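Local coordinates for RND efflux system, outer membrane lipoprotein, NodT family (Burkholderia mallei, PDB 6U94) that probably serves as the outer membrane channel component of an RND-type efflux system, at residues Ala268-Arg282 with Arg448-Val460. Residues are numbered along the deposited sequence; the frame is centred on the assembly and turned at random.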
loop_
_atom_site.group_PDB
_atom_site.type_symbol
_atom_site.label_atom_id
_atom_site.label_comp_id
_atom_site.label_asym_id
_atom_site.label_seq_id
_atom_site.Cartn_x
_atom_site.Cartn_y
_atom_site.Cartn_z
ATOM N N ALA A 268 12.047 2.907 5.017
ATOM C CA ALA A 268 12.989 3.924 4.587
ATOM C C ALA A 268 12.403 4.710 3.422
ATOM O O ALA A 268 11.642 4.180 2.606
ATOM C CB ALA A 268 14.322 3.292 4.182
ATOM N N GLU A 269 12.752 5.991 3.360
ATOM C CA GLU A 269 12.277 6.836 2.277
ATOM C C GLU A 269 12.995 6.491 0.977
ATOM O O GLU A 269 14.163 6.096 0.970
ATOM C CB GLU A 269 12.483 8.311 2.622
ATOM C CG GLU A 269 11.842 9.279 1.640
ATOM C CD GLU A 269 10.373 8.985 1.413
ATOM O OE1 GLU A 269 10.046 8.275 0.435
ATOM O OE2 GLU A 269 9.544 9.456 2.221
ATOM N N PHE A 270 12.276 6.632 -0.127
ATOM C CA PHE A 270 12.861 6.362 -1.430
ATOM C C PHE A 270 13.951 7.385 -1.730
ATOM O O PHE A 270 13.732 8.591 -1.542
ATOM C CB PHE A 270 11.788 6.395 -2.513
ATOM C CG PHE A 270 10.785 5.287 -2.398
ATOM C CD1 PHE A 270 11.096 4.003 -2.832
ATOM C CD2 PHE A 270 9.535 5.522 -1.857
ATOM C CE1 PHE A 270 10.171 2.976 -2.724
ATOM C CE2 PHE A 270 8.607 4.505 -1.747
ATOM C CZ PHE A 270 8.924 3.228 -2.182
ATOM N N PRO A 271 15.130 6.954 -2.174
ATOM C CA PRO A 271 16.196 7.912 -2.484
ATOM C C PRO A 271 15.798 8.828 -3.631
ATOM O O PRO A 271 14.935 8.511 -4.453
ATOM C CB PRO A 271 17.382 7.016 -2.873
ATOM C CG PRO A 271 17.058 5.672 -2.303
ATOM C CD PRO A 271 15.567 5.562 -2.361
ATOM N N ALA A 272 16.444 9.987 -3.678
ATOM C CA ALA A 272 16.234 10.903 -4.788
ATOM C C ALA A 272 16.985 10.418 -6.021
ATOM O O ALA A 272 18.122 9.948 -5.928
ATOM C CB ALA A 272 16.693 12.311 -4.410
ATOM N N GLY A 273 16.338 10.525 -7.179
ATOM C CA GLY A 273 16.995 10.224 -8.437
ATOM C C GLY A 273 17.102 8.756 -8.791
ATOM O O GLY A 273 18.109 8.342 -9.371
ATOM N N LEU A 274 16.093 7.957 -8.470
ATOM C CA LEU A 274 16.135 6.543 -8.808
ATOM C C LEU A 274 16.109 6.366 -10.325
ATOM O O LEU A 274 15.234 6.930 -10.995
ATOM C CB LEU A 274 14.962 5.805 -8.167
ATOM C CG LEU A 274 15.092 5.621 -6.656
ATOM C CD1 LEU A 274 13.910 4.846 -6.099
ATOM C CD2 LEU A 274 16.406 4.927 -6.323
ATOM N N PRO A 275 17.043 5.605 -10.897
ATOM C CA PRO A 275 17.062 5.439 -12.357
ATOM C C PRO A 275 15.942 4.531 -12.846
ATOM O O PRO A 275 15.556 3.564 -12.183
ATOM C CB PRO A 275 18.439 4.821 -12.628
ATOM C CG PRO A 275 18.802 4.131 -11.346
ATOM C CD PRO A 275 18.204 4.976 -10.247
ATOM N N SER A 276 15.419 4.860 -14.029
ATOM C CA SER A 276 14.376 4.049 -14.645
ATOM C C SER A 276 14.859 2.648 -15.003
ATOM O O SER A 276 14.034 1.744 -15.178
ATOM C CB SER A 276 13.844 4.751 -15.894
ATOM O OG SER A 276 14.914 5.252 -16.679
ATOM N N THR A 277 16.176 2.445 -15.111
ATOM C CA THR A 277 16.702 1.117 -15.399
ATOM C C THR A 277 16.379 0.121 -14.294
ATOM O O THR A 277 16.495 -1.089 -14.513
ATOM C CB THR A 277 18.214 1.180 -15.614
ATOM O OG1 THR A 277 18.840 1.788 -14.478
ATOM C CG2 THR A 277 18.539 1.986 -16.864
ATOM N N LEU A 278 15.973 0.601 -13.114
ATOM C CA LEU A 278 15.489 -0.303 -12.078
ATOM C C LEU A 278 14.303 -1.122 -12.565
ATOM O O LEU A 278 14.119 -2.266 -12.130
ATOM C CB LEU A 278 15.098 0.483 -10.827
ATOM C CG LEU A 278 16.201 1.120 -9.983
ATOM C CD1 LEU A 278 15.579 1.983 -8.889
ATOM C CD2 LEU A 278 17.104 0.059 -9.379
ATOM N N LEU A 279 13.489 -0.558 -13.461
ATOM C CA LEU A 279 12.319 -1.260 -13.976
ATOM C C LEU A 279 12.682 -2.446 -14.860
ATOM O O LEU A 279 11.796 -3.242 -15.194
ATOM C CB LEU A 279 11.421 -0.290 -14.746
ATOM C CG LEU A 279 10.973 0.950 -13.959
ATOM C CD1 LEU A 279 9.860 1.693 -14.686
ATOM C CD2 LEU A 279 10.531 0.580 -12.557
ATOM N N GLU A 280 13.954 -2.587 -15.245
ATOM C CA GLU A 280 14.376 -3.789 -15.955
ATOM C C GLU A 280 14.180 -5.038 -15.105
ATOM O O GLU A 280 14.041 -6.139 -15.651
ATOM C CB GLU A 280 15.839 -3.667 -16.383
ATOM C CG GLU A 280 16.106 -2.594 -17.424
ATOM C CD GLU A 280 17.576 -2.239 -17.534
ATOM O OE1 GLU A 280 18.392 -2.836 -16.798
ATOM O OE2 GLU A 280 17.917 -1.363 -18.354
ATOM N N ARG A 281 14.164 -4.892 -13.778
ATOM C CA ARG A 281 13.977 -6.012 -12.861
ATOM C C ARG A 281 12.512 -6.341 -12.607
ATOM O O ARG A 281 12.229 -7.281 -11.858
ATOM C CB ARG A 281 14.658 -5.729 -11.521
ATOM C CG ARG A 281 16.084 -5.232 -11.618
ATOM C CD ARG A 281 16.434 -4.541 -10.317
ATOM N NE ARG A 281 15.382 -3.595 -9.946
ATOM C CZ ARG A 281 15.192 -3.119 -8.719
ATOM N NH1 ARG A 281 15.984 -3.501 -7.724
ATOM N NH2 ARG A 281 14.205 -2.266 -8.483
ATOM N N ARG A 282 11.582 -5.594 -13.188
ATOM C CA ARG A 282 10.175 -5.946 -13.058
ATOM C C ARG A 282 9.925 -7.299 -13.718
ATOM O O ARG A 282 10.392 -7.532 -14.842
ATOM C CB ARG A 282 9.286 -4.884 -13.695
ATOM C CG ARG A 282 9.102 -3.601 -12.875
ATOM C CD ARG A 282 8.235 -2.617 -13.634
ATOM N NE ARG A 282 6.952 -3.203 -14.016
ATOM C CZ ARG A 282 5.779 -2.847 -13.499
ATOM N NH1 ARG A 282 5.714 -1.883 -12.582
ATOM N NH2 ARG A 282 4.664 -3.444 -13.907
ATOM N N ARG A 448 3.725 3.152 -0.275
ATOM C CA ARG A 448 5.173 3.026 -0.408
ATOM C C ARG A 448 5.568 1.571 -0.622
ATOM O O ARG A 448 6.502 1.276 -1.379
ATOM C CB ARG A 448 5.867 3.600 0.827
ATOM C CG ARG A 448 5.620 5.092 1.023
ATOM C CD ARG A 448 5.843 5.527 2.460
ATOM N NE ARG A 448 7.245 5.453 2.859
ATOM C CZ ARG A 448 7.742 6.068 3.928
ATOM N NH1 ARG A 448 6.950 6.804 4.697
ATOM N NH2 ARG A 448 9.029 5.954 4.225
ATOM N N VAL A 449 4.866 0.650 0.041
ATOM C CA VAL A 449 5.083 -0.774 -0.183
ATOM C C VAL A 449 4.750 -1.140 -1.623
ATOM O O VAL A 449 5.484 -1.893 -2.274
ATOM C CB VAL A 449 4.254 -1.597 0.820
ATOM C CG1 VAL A 449 4.188 -3.060 0.391
ATOM C CG2 VAL A 449 4.845 -1.470 2.215
ATOM N N THR A 450 3.648 -0.599 -2.149
ATOM C CA THR A 450 3.267 -0.889 -3.527
ATOM C C THR A 450 4.270 -0.305 -4.515
ATOM O O THR A 450 4.568 -0.922 -5.545
ATOM C CB THR A 450 1.866 -0.354 -3.809
ATOM O OG1 THR A 450 0.970 -0.817 -2.794
ATOM C CG2 THR A 450 1.376 -0.841 -5.165
ATOM N N LEU A 451 4.807 0.881 -4.219
ATOM C CA LEU A 451 5.836 1.451 -5.078
ATOM C C LEU A 451 7.120 0.630 -5.038
ATOM O O LEU A 451 7.832 0.542 -6.046
ATOM C CB LEU A 451 6.113 2.898 -4.679
ATOM C CG LEU A 451 7.155 3.647 -5.514
ATOM C CD1 LEU A 451 6.772 3.661 -6.991
ATOM C CD2 LEU A 451 7.342 5.060 -4.985
ATOM N N TYR A 452 7.436 0.024 -3.888
ATOM C CA TYR A 452 8.565 -0.899 -3.830
ATOM C C TYR A 452 8.407 -2.033 -4.838
ATOM O O TYR A 452 9.399 -2.502 -5.406
ATOM C CB TYR A 452 8.712 -1.468 -2.416
ATOM C CG TYR A 452 9.559 -2.724 -2.360
ATOM C CD1 TYR A 452 8.976 -3.985 -2.422
ATOM C CD2 TYR A 452 10.942 -2.648 -2.250
ATOM C CE1 TYR A 452 9.750 -5.136 -2.380
ATOM C CE2 TYR A 452 11.720 -3.789 -2.204
ATOM C CZ TYR A 452 11.120 -5.031 -2.269
ATOM O OH TYR A 452 11.888 -6.173 -2.221
ATOM N N LYS A 453 7.173 -2.489 -5.063
ATOM C CA LYS A 453 6.922 -3.556 -6.026
ATOM C C LYS A 453 6.984 -3.045 -7.461
ATOM O O LYS A 453 7.640 -3.653 -8.315
ATOM C CB LYS A 453 5.563 -4.194 -5.751
ATOM C CG LYS A 453 5.464 -4.857 -4.396
ATOM C CD LYS A 453 4.291 -5.814 -4.361
ATOM C CE LYS A 453 2.981 -5.079 -4.124
ATOM N NZ LYS A 453 1.845 -6.034 -3.982
ATOM N N ALA A 454 6.308 -1.927 -7.741
ATOM C CA ALA A 454 6.243 -1.404 -9.102
ATOM C C ALA A 454 7.617 -1.046 -9.656
ATOM O O ALA A 454 7.781 -0.985 -10.880
ATOM C CB ALA A 454 5.322 -0.180 -9.153
ATOM N N LEU A 455 8.600 -0.800 -8.790
ATOM C CA LEU A 455 9.967 -0.554 -9.231
ATOM C C LEU A 455 10.695 -1.831 -9.620
ATOM O O LEU A 455 11.812 -1.753 -10.143
ATOM C CB LEU A 455 10.768 0.155 -8.135
ATOM C CG LEU A 455 10.378 1.572 -7.715
ATOM C CD1 LEU A 455 11.234 2.014 -6.534
ATOM C CD2 LEU A 455 10.525 2.542 -8.874
ATOM N N GLY A 456 10.096 -2.993 -9.383
ATOM C CA GLY A 456 10.774 -4.252 -9.587
ATOM C C GLY A 456 11.517 -4.768 -8.378
ATOM O O GLY A 456 12.300 -5.715 -8.513
ATOM N N GLY A 457 11.302 -4.180 -7.203
ATOM C CA GLY A 457 11.988 -4.613 -6.003
ATOM C C GLY A 457 12.887 -3.549 -5.406
ATOM O O GLY A 457 14.056 -3.810 -5.110
ATOM N N GLY A 458 12.349 -2.344 -5.229
ATOM C CA GLY A 458 13.098 -1.302 -4.544
ATOM C C GLY A 458 14.251 -0.773 -5.376
ATOM O O GLY A 458 14.143 -0.581 -6.592
ATOM N N TRP A 459 15.374 -0.531 -4.704
ATOM C CA TRP A 459 16.537 0.085 -5.320
ATOM C C TRP A 459 17.795 -0.612 -4.828
ATOM O O TRP A 459 17.798 -1.268 -3.783
ATOM C CB TRP A 459 16.614 1.586 -5.004
ATOM C CG TRP A 459 16.844 1.882 -3.547
ATOM C CD1 TRP A 459 18.048 2.048 -2.924
ATOM C CD2 TRP A 459 15.842 2.047 -2.534
ATOM N NE1 TRP A 459 17.858 2.304 -1.585
ATOM C CE2 TRP A 459 16.513 2.310 -1.322
ATOM C CE3 TRP A 459 14.444 1.998 -2.535
ATOM C CZ2 TRP A 459 15.832 2.524 -0.122
ATOM C CZ3 TRP A 459 13.770 2.212 -1.341
ATOM C CH2 TRP A 459 14.465 2.469 -0.153
ATOM N N VAL A 460 18.874 -0.455 -5.589
ATOM C CA VAL A 460 20.164 -1.007 -5.193
ATOM C C VAL A 460 20.855 -0.038 -4.241
ATOM O O VAL A 460 20.648 1.180 -4.293
ATOM C CB VAL A 460 21.035 -1.314 -6.429
ATOM C CG1 VAL A 460 20.203 -1.989 -7.513
ATOM C CG2 VAL A 460 21.698 -0.051 -6.960
#
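Arg-282 and Gly-456 bring the two backbones together, their CA atoms 3.9 Å apart, where the 3-10 turn 276-281 meets the C-terminal end of helix 421-454. Gly-456 has positive phi (90°) and closes that helix in a Schellman motif, with Gly-456 N bonded to Lys-453 O and Gly-457 N, weakly, to Tyr-452 O. Arg-281 of the turn and Arg-282, the N-cap residue of helix 283-294, bind carbonyls at this terminus. NH1 of Arg-282 meets Ala-454 O in the carbonyl plane, on a lone pair, at 2.8 Å, and also forms a salt bridge with Glu-377. The chain of Arg-281 bends at chi3 (-49°), bringing NH2 to Leu-455 O (3.0 Å) from above the carbonyl plane. Arg-281 NE bonds to Leu-278 O at 2.9 Å, which limits rotation of the guanidinium.

This joins the loop between helices 253-256 and 283-294 to the end of the last long helix of this outer membrane efflux protein. Before the turn, Pro-271 CD sits over the six-membered ring of Trp-459, 3.5 Å from its centroid and 11° off the normal, a CH-pi contact. Leu-451 CD2 makes another over one face of Phe-270, offset toward the rim, 3.8 Å from the ring centroid.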